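Local coordinates for 450aa long hypothetical fmu protein (Pyrococcus horikoshii, PDB 2YXL) that probably methylates cytosine at carbon 5 in RNA, using S-adenosylmethionine as methyl donor, at residues A[82-94]-A[117-130]. Sequence-based numbering, arbitrary orientation.
Sequences LDPWLRAALRVAV and FISSRTHPYVGMYF
Phe117 meets Trp85 at the far end of the indole: its CE1 lies 3.8 Å from Trp85 CZ3, with the phenyl ring and the six-membered ring of the indole nearly perpendicular, at 89°. The next residue, Ile118, sets its CG2 against the backbone O of Trp85, while its CD1 packs on Ala89 CB. Arg121 lays its aliphatic part over the indole, CB standing 3.8 Å above the centroid of the five-membered ring in a CH-pi contact. Its chain bends at chi2 and carries on past Trp85 CZ2 and CH2, and NH2, which forms a salt bridge with Glu20, approaches CH2 obliquely. With a leucine in place of Trp85, Arg121 CB would probably lose the flat surface beneath it and Phe117 its aromatic neighbour. Thr122 turns its methyl into the corner between Trp85 CD1 and Asp83, CG2 lying 3.4 Å from Asp83 OD2, while its OG1 bonds back to Ile118 O. Asp83 is the N-cap of helix 84-99, its OD1 accepting from Leu86 N at 3.0 Å through the anti lone pair. At Thr122 and His123 the chain turns from helix 104-121 into helix 124-138, so that in this N-terminal helical bundle, well away from the sinefungin pocket, the axis of 84-94 runs antiparallel to that of 117-121 (165°) and roughly parallel to that of 124-130 (22°). Beyond the turn, Val126, Tyr129 and Phe130 join Ile118 in forming the hole that takes Leu86 as a knob; Leu86 CD2 reaches Tyr129 CD2 at 3.5 Å. Phe130 returns the insertion: with CG anti to the backbone N, its ring passes Leu90 CD2 and enters among Leu86, Ala89, Leu90 and Ala93, CE1 lying 3.7 Å from Ala89 CB and Ala93 CB touching the ring's edge.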
ATOM      1  N   LEU A  82      21.020   9.661  11.790  1.00 30.42           N
ATOM      2  CA  LEU A  82      21.552   8.558  12.574  1.00 30.07           C
ATOM      3  C   LEU A  82      21.589   7.257  11.771  1.00 29.88           C
ATOM      4  O   LEU A  82      20.910   7.124  10.750  1.00 29.63           O
ATOM      5  CB  LEU A  82      20.687   8.374  13.828  1.00 30.21           C
ATOM      6  CG  LEU A  82      21.016   9.012  15.188  1.00 30.29           C
ATOM      7  CD1 LEU A  82      21.838  10.292  15.129  1.00 29.80           C
ATOM      8  CD2 LEU A  82      19.730   9.231  15.973  1.00 30.12           C
ATOM      9  N   ASP A  83      22.394   6.307  12.247  1.00 29.82           N
ATOM     10  CA  ASP A  83      22.448   4.933  11.729  1.00 29.74           C
ATOM     11  C   ASP A  83      21.049   4.283  11.720  1.00 29.54           C
ATOM     12  O   ASP A  83      20.272   4.489  12.657  1.00 29.36           O
ATOM     13  CB  ASP A  83      23.437   4.118  12.580  1.00 29.82           C
ATOM     14  CG  ASP A  83      23.312   2.616  12.368  1.00 30.75           C
ATOM     15  OD1 ASP A  83      22.419   2.001  12.996  1.00 32.15           O
ATOM     16  OD2 ASP A  83      24.117   2.047  11.594  1.00 30.76           O
ATOM     17  N   PRO A  84      20.737   3.489  10.670  1.00 29.42           N
ATOM     18  CA  PRO A  84      19.399   2.906  10.470  1.00 29.20           C
ATOM     19  C   PRO A  84      18.928   1.988  11.605  1.00 29.39           C
ATOM     20  O   PRO A  84      17.730   1.966  11.917  1.00 29.41           O
ATOM     21  CB  PRO A  84      19.551   2.088   9.182  1.00 29.05           C
ATOM     22  CG  PRO A  84      20.764   2.592   8.527  1.00 29.46           C
ATOM     23  CD  PRO A  84      21.671   3.084   9.600  1.00 29.25           C
ATOM     24  N   TRP A  85      19.850   1.235  12.205  1.00 29.36           N
ATOM     25  CA  TRP A  85      19.495   0.330  13.304  1.00 29.54           C
ATOM     26  C   TRP A  85      19.203   1.116  14.572  1.00 29.58           C
ATOM     27  O   TRP A  85      18.269   0.787  15.312  1.00 29.59           O
ATOM     28  CB  TRP A  85      20.582  -0.731  13.539  1.00 29.41           C
ATOM     29  CG  TRP A  85      20.667  -1.703  12.405  1.00 29.38           C
ATOM     30  CD1 TRP A  85      21.545  -1.668  11.359  1.00 29.13           C
ATOM     31  CD2 TRP A  85      19.815  -2.831  12.176  1.00 29.15           C
ATOM     32  NE1 TRP A  85      21.303  -2.712  10.501  1.00 29.25           N
ATOM     33  CE2 TRP A  85      20.246  -3.443  10.977  1.00 29.15           C
ATOM     34  CE3 TRP A  85      18.733  -3.389  12.869  1.00 28.96           C
ATOM     35  CZ2 TRP A  85      19.635  -4.588  10.456  1.00 29.27           C
ATOM     36  CZ3 TRP A  85      18.124  -4.529  12.349  1.00 29.23           C
ATOM     37  CH2 TRP A  85      18.576  -5.112  11.152  1.00 29.17           C
ATOM     38  N   LEU A  86      19.996   2.161  14.809  1.00 29.47           N
ATOM     39  CA  LEU A  86      19.765   3.062  15.930  1.00 29.47           C
ATOM     40  C   LEU A  86      18.409   3.754  15.797  1.00 29.57           C
ATOM     41  O   LEU A  86      17.608   3.723  16.731  1.00 29.91           O
ATOM     42  CB  LEU A  86      20.891   4.090  16.050  1.00 29.29           C
ATOM     43  CG  LEU A  86      20.848   5.048  17.244  1.00 29.43           C
ATOM     44  CD1 LEU A  86      20.816   4.308  18.585  1.00 29.55           C
ATOM     45  CD2 LEU A  86      22.038   5.991  17.189  1.00 29.52           C
ATOM     46  N   ARG A  87      18.151   4.353  14.633  1.00 29.47           N
ATOM     47  CA  ARG A  87      16.877   5.022  14.370  1.00 29.50           C
ATOM     48  C   ARG A  87      15.688   4.091  14.614  1.00 29.69           C
ATOM     49  O   ARG A  87      14.723   4.480  15.267  1.00 29.71           O
ATOM     50  CB  ARG A  87      16.832   5.602  12.948  1.00 29.36           C
ATOM     51  CG  ARG A  87      15.474   6.204  12.557  1.00 28.93           C
ATOM     52  CD  ARG A  87      15.521   7.039  11.275  1.00 29.31           C
ATOM     53  NE  ARG A  87      16.008   6.285  10.119  1.00 28.84           N
ATOM     54  CZ  ARG A  87      17.251   6.351   9.642  1.00 27.57           C
ATOM     55  NH1 ARG A  87      17.590   5.622   8.591  1.00 27.33           N
ATOM     56  NH2 ARG A  87      18.155   7.140  10.209  1.00 27.00           N
ATOM     57  N   ALA A  88      15.770   2.870  14.089  1.00 29.95           N
ATOM     58  CA  ALA A  88      14.725   1.867  14.268  1.00 30.06           C
ATOM     59  C   ALA A  88      14.531   1.518  15.743  1.00 30.35           C
ATOM     60  O   ALA A  88      13.399   1.447  16.221  1.00 30.49           O
ATOM     61  CB  ALA A  88      15.037   0.617  13.455  1.00 29.91           C
ATOM     62  N   ALA A  89      15.632   1.322  16.467  1.00 30.56           N
ATOM     63  CA  ALA A  89      15.556   0.996  17.891  1.00 30.79           C
ATOM     64  C   ALA A  89      14.935   2.139  18.692  1.00 30.94           C
ATOM     65  O   ALA A  89      14.090   1.904  19.562  1.00 31.19           O
ATOM     66  CB  ALA A  89      16.923   0.634  18.441  1.00 30.68           C
ATOM     67  N   LEU A  90      15.345   3.368  18.386  1.00 30.87           N
ATOM     68  CA  LEU A  90      14.815   4.547  19.062  1.00 30.84           C
ATOM     69  C   LEU A  90      13.310   4.699  18.816  1.00 31.06           C
ATOM     70  O   LEU A  90      12.559   5.013  19.741  1.00 31.21           O
ATOM     71  CB  LEU A  90      15.581   5.808  18.644  1.00 30.75           C
ATOM     72  CG  LEU A  90      17.018   5.989  19.154  1.00 30.61           C
ATOM     73  CD1 LEU A  90      17.652   7.216  18.539  1.00 29.61           C
ATOM     74  CD2 LEU A  90      17.072   6.078  20.684  1.00 30.69           C
ATOM     75  N   ARG A  91      12.875   4.446  17.583  1.00 30.97           N
ATOM     76  CA  ARG A  91      11.453   4.497  17.235  1.00 31.23           C
ATOM     77  C   ARG A  91      10.637   3.464  18.018  1.00 31.34           C
ATOM     78  O   ARG A  91       9.565   3.770  18.547  1.00 31.30           O
ATOM     79  CB  ARG A  91      11.257   4.306  15.728  1.00 31.26           C
ATOM     80  CG  ARG A  91      11.604   5.532  14.900  1.00 31.36           C
ATOM     81  CD  ARG A  91      11.664   5.225  13.411  1.00 31.78           C
ATOM     82  NE  ARG A  91      11.735   6.458  12.625  1.00 32.38           N
ATOM     83  CZ  ARG A  91      11.892   6.517  11.304  1.00 32.76           C
ATOM     84  NH1 ARG A  91      12.009   5.410  10.578  1.00 32.62           N
ATOM     85  NH2 ARG A  91      11.939   7.698  10.705  1.00 33.14           N
ATOM     86  N   VAL A  92      11.164   2.247  18.091  1.00 31.40           N
ATOM     87  CA  VAL A  92      10.544   1.162  18.831  1.00 31.40           C
ATOM     88  C   VAL A  92      10.418   1.513  20.321  1.00 31.67           C
ATOM     89  O   VAL A  92       9.346   1.338  20.919  1.00 31.53           O
ATOM     90  CB  VAL A  92      11.334  -0.159  18.626  1.00 31.49           C
ATOM     91  CG1 VAL A  92      10.936  -1.217  19.652  1.00 31.22           C
ATOM     92  CG2 VAL A  92      11.135  -0.680  17.205  1.00 31.14           C
ATOM     93  N   ALA A  93      11.505   2.025  20.899  1.00 31.60           N
ATOM     94  CA  ALA A  93      11.547   2.357  22.325  1.00 31.75           C
ATOM     95  C   ALA A  93      10.617   3.514  22.694  1.00 31.91           C
ATOM     96  O   ALA A  93       9.918   3.448  23.705  1.00 31.94           O
ATOM     97  CB  ALA A  93      12.977   2.650  22.772  1.00 31.62           C
ATOM     98  N   VAL A  94      10.614   4.562  21.874  1.00 32.18           N
ATOM     99  CA  VAL A  94       9.758   5.730  22.104  1.00 32.44           C
ATOM    100  C   VAL A  94       8.277   5.354  22.008  1.00 32.61           C
ATOM    101  O   VAL A  94       7.470   5.778  22.836  1.00 32.69           O
ATOM    102  CB  VAL A  94      10.108   6.905  21.142  1.00 32.51           C
ATOM    103  CG1 VAL A  94       9.022   7.984  21.158  1.00 32.56           C
ATOM    104  CG2 VAL A  94      11.467   7.505  21.506  1.00 32.42           C
ATOM    105  N   PHE A 117      21.570  -6.326  20.256  1.00 33.73           N
ATOM    106  CA  PHE A 117      21.167  -6.674  18.897  1.00 33.30           C
ATOM    107  C   PHE A 117      21.647  -5.656  17.860  1.00 33.18           C
ATOM    108  O   PHE A 117      22.200  -6.042  16.827  1.00 33.19           O
ATOM    109  CB  PHE A 117      19.645  -6.867  18.815  1.00 33.04           C
ATOM    110  CG  PHE A 117      19.137  -7.158  17.426  1.00 32.42           C
ATOM    111  CD1 PHE A 117      18.243  -6.290  16.807  1.00 32.14           C
ATOM    112  CD2 PHE A 117      19.548  -8.298  16.738  1.00 31.65           C
ATOM    113  CE1 PHE A 117      17.763  -6.552  15.522  1.00 32.14           C
ATOM    114  CE2 PHE A 117      19.075  -8.570  15.456  1.00 31.59           C
ATOM    115  CZ  PHE A 117      18.181  -7.697  14.845  1.00 32.06           C
ATOM    116  N   ILE A 118      21.451  -4.369  18.134  1.00 33.00           N
ATOM    117  CA  ILE A 118      21.864  -3.336  17.179  1.00 32.98           C
ATOM    118  C   ILE A 118      23.381  -3.169  17.125  1.00 32.93           C
ATOM    119  O   ILE A 118      23.928  -2.796  16.086  1.00 32.89           O
ATOM    120  CB  ILE A 118      21.118  -1.975  17.372  1.00 33.01           C
ATOM    121  CG1 ILE A 118      21.490  -1.301  18.698  1.00 33.18           C
ATOM    122  CG2 ILE A 118      19.595  -2.168  17.235  1.00 32.78           C
ATOM    123  CD1 ILE A 118      20.814   0.050  18.915  1.00 33.08           C
ATOM    124  N   SER A 119      24.052  -3.481  18.237  1.00 32.77           N
ATOM    125  CA  SER A 119      25.512  -3.572  18.275  1.00 32.65           C
ATOM    126  C   SER A 119      26.043  -4.641  17.324  1.00 32.45           C
ATOM    127  O   SER A 119      26.986  -4.392  16.580  1.00 32.54           O
ATOM    128  CB  SER A 119      26.007  -3.864  19.692  1.00 32.65           C
ATOM    129  OG  SER A 119      26.178  -2.673  20.430  1.00 33.32           O
ATOM    130  N   SER A 120      25.429  -5.823  17.345  1.00 32.26           N
ATOM    131  CA  SER A 120      25.849  -6.932  16.487  1.00 32.13           C
ATOM    132  C   SER A 120      25.586  -6.661  15.002  1.00 32.02           C
ATOM    133  O   SER A 120      26.272  -7.205  14.135  1.00 31.97           O
ATOM    134  CB  SER A 120      25.176  -8.238  16.917  1.00 32.02           C
ATOM    135  OG  SER A 120      23.784  -8.188  16.678  1.00 32.28           O
ATOM    136  N   ARG A 121      24.593  -5.820  14.716  1.00 31.84           N
ATOM    137  CA  ARG A 121      24.313  -5.404  13.344  1.00 31.75           C
ATOM    138  C   ARG A 121      25.172  -4.219  12.897  1.00 31.38           C
ATOM    139  O   ARG A 121      25.279  -3.950  11.701  1.00 31.37           O
ATOM    140  CB  ARG A 121      22.822  -5.093  13.155  1.00 31.83           C
ATOM    141  CG  ARG A 121      21.907  -6.320  13.207  1.00 32.96           C
ATOM    142  CD  ARG A 121      22.255  -7.346  12.127  1.00 35.07           C
ATOM    143  NE  ARG A 121      21.554  -8.615  12.326  1.00 37.16           N
ATOM    144  CZ  ARG A 121      20.421  -8.961  11.715  1.00 38.31           C
ATOM    145  NH1 ARG A 121      19.863 -10.137  11.969  1.00 38.80           N
ATOM    146  NH2 ARG A 121      19.841  -8.140  10.846  1.00 39.04           N
ATOM    147  N   THR A 122      25.793  -3.524  13.852  1.00 30.97           N
ATOM    148  CA  THR A 122      26.584  -2.325  13.548  1.00 30.52           C
ATOM    149  C   THR A 122      27.938  -2.325  14.262  1.00 30.27           C
ATOM    150  O   THR A 122      28.894  -2.938  13.788  1.00 30.44           O
ATOM    151  CB  THR A 122      25.801  -0.997  13.851  1.00 30.60           C
ATOM    152  OG1 THR A 122      25.527  -0.891  15.254  1.00 30.51           O
ATOM    153  CG2 THR A 122      24.487  -0.938  13.088  1.00 30.00           C
ATOM    154  N   HIS A 123      28.007  -1.639  15.399  1.00 29.97           N
ATOM    155  CA  HIS A 123      29.229  -1.511  16.190  1.00 29.61           C
ATOM    156  C   HIS A 123      28.823  -1.368  17.662  1.00 29.68           C
ATOM    157  O   HIS A 123      27.762  -0.816  17.949  1.00 29.64           O
ATOM    158  CB  HIS A 123      30.017  -0.282  15.727  1.00 29.32           C
ATOM    159  CG  HIS A 123      31.380  -0.161  16.338  1.00 28.93           C
ATOM    160  ND1 HIS A 123      31.605   0.478  17.538  1.00 28.34           N
ATOM    161  CD2 HIS A 123      32.591  -0.586  15.906  1.00 27.93           C
ATOM    162  CE1 HIS A 123      32.895   0.436  17.824  1.00 27.85           C
ATOM    163  NE2 HIS A 123      33.515  -0.204  16.849  1.00 27.70           N
ATOM    164  N   PRO A 124      29.645  -1.886  18.600  1.00 29.84           N
ATOM    165  CA  PRO A 124      29.358  -1.710  20.032  1.00 29.94           C
ATOM    166  C   PRO A 124      28.997  -0.280  20.469  1.00 30.07           C
ATOM    167  O   PRO A 124      28.159  -0.114  21.358  1.00 30.10           O
ATOM    168  CB  PRO A 124      30.655  -2.170  20.700  1.00 29.80           C
ATOM    169  CG  PRO A 124      31.177  -3.206  19.778  1.00 29.54           C
ATOM    170  CD  PRO A 124      30.855  -2.709  18.395  1.00 29.74           C
ATOM    171  N   TYR A 125      29.609   0.731  19.852  1.00 30.21           N
ATOM    172  CA  TYR A 125      29.352   2.131  20.220  1.00 30.54           C
ATOM    173  C   TYR A 125      27.900   2.578  20.017  1.00 30.71           C
ATOM    174  O   TYR A 125      27.411   3.429  20.759  1.00 30.74           O
ATOM    175  CB  TYR A 125      30.275   3.099  19.469  1.00 30.49           C
ATOM    176  CG  TYR A 125      31.734   3.080  19.864  1.00 30.59           C
ATOM    177  CD1 TYR A 125      32.173   2.427  21.020  1.00 31.03           C
ATOM    178  CD2 TYR A 125      32.685   3.755  19.089  1.00 30.79           C
ATOM    179  CE1 TYR A 125      33.526   2.422  21.376  1.00 30.38           C
ATOM    180  CE2 TYR A 125      34.030   3.758  19.438  1.00 29.90           C
ATOM    181  CZ  TYR A 125      34.442   3.093  20.578  1.00 30.23           C
ATOM    182  OH  TYR A 125      35.773   3.098  20.920  1.00 30.86           O
ATOM    183  N   VAL A 126      27.219   2.030  19.012  1.00 30.99           N
ATOM    184  CA  VAL A 126      25.820   2.412  18.764  1.00 31.38           C
ATOM    185  C   VAL A 126      24.843   1.781  19.757  1.00 31.67           C
ATOM    186  O   VAL A 126      23.869   2.424  20.166  1.00 31.70           O
ATOM    187  CB  VAL A 126      25.373   2.300  17.246  1.00 31.36           C
ATOM    188  CG1 VAL A 126      26.532   1.910  16.330  1.00 31.45           C
ATOM    189  CG2 VAL A 126      24.158   1.399  17.059  1.00 31.60           C
ATOM    190  N   GLY A 127      25.120   0.541  20.156  1.00 32.01           N
ATOM    191  CA  GLY A 127      24.377  -0.105  21.234  1.00 32.36           C
ATOM    192  C   GLY A 127      24.558   0.631  22.550  1.00 32.73           C
ATOM    193  O   GLY A 127      23.601   0.795  23.311  1.00 32.62           O
ATOM    194  N   MET A 128      25.787   1.075  22.809  1.00 33.20           N
ATOM    195  CA  MET A 128      26.111   1.849  24.008  1.00 34.05           C
ATOM    196  C   MET A 128      25.358   3.176  24.032  1.00 34.14           C
ATOM    197  O   MET A 128      24.780   3.549  25.054  1.00 34.38           O
ATOM    198  CB  MET A 128      27.621   2.105  24.113  1.00 33.95           C
ATOM    199  CG  MET A 128      28.441   0.923  24.603  1.00 34.04           C
ATOM    200  SD  MET A 128      30.214   1.259  24.501  1.00 35.14           S
ATOM    201  CE  MET A 128      30.885  -0.346  24.926  1.00 34.88           C
ATOM    202  N   TYR A 129      25.368   3.875  22.900  1.00 34.44           N
ATOM    203  CA  TYR A 129      24.666   5.148  22.753  1.00 34.78           C
ATOM    204  C   TYR A 129      23.165   4.990  23.018  1.00 34.58           C
ATOM    205  O   TYR A 129      22.559   5.824  23.693  1.00 34.41           O
ATOM    206  CB  TYR A 129      24.930   5.732  21.360  1.00 35.34           C
ATOM    207  CG  TYR A 129      24.256   7.056  21.080  1.00 35.96           C
ATOM    208  CD1 TYR A 129      24.775   8.250  21.577  1.00 36.82           C
ATOM    209  CD2 TYR A 129      23.107   7.114  20.300  1.00 36.68           C
ATOM    210  CE1 TYR A 129      24.153   9.471  21.313  1.00 37.19           C
ATOM    211  CE2 TYR A 129      22.480   8.321  20.026  1.00 37.22           C
ATOM    212  CZ  TYR A 129      23.005   9.492  20.536  1.00 37.32           C
ATOM    213  OH  TYR A 129      22.374  10.683  20.257  1.00 38.00           O
ATOM    214  N   PHE A 130      22.584   3.914  22.490  1.00 34.44           N
ATOM    215  CA  PHE A 130      21.191   3.562  22.752  1.00 34.42           C
ATOM    216  C   PHE A 130      20.962   3.347  24.243  1.00 34.47           C
ATOM    217  O   PHE A 130      20.039   3.916  24.826  1.00 34.34           O
ATOM    218  CB  PHE A 130      20.801   2.303  21.976  1.00 34.34           C
ATOM    219  CG  PHE A 130      19.371   1.874  22.188  1.00 34.52           C
ATOM    220  CD1 PHE A 130      18.326   2.555  21.568  1.00 34.27           C
ATOM    221  CD2 PHE A 130      19.071   0.785  23.002  1.00 34.38           C
ATOM    222  CE1 PHE A 130      17.008   2.164  21.760  1.00 34.87           C
ATOM    223  CE2 PHE A 130      17.752   0.383  23.198  1.00 34.87           C
ATOM    224  CZ  PHE A 130      16.718   1.071  22.578  1.00 34.85           C
TER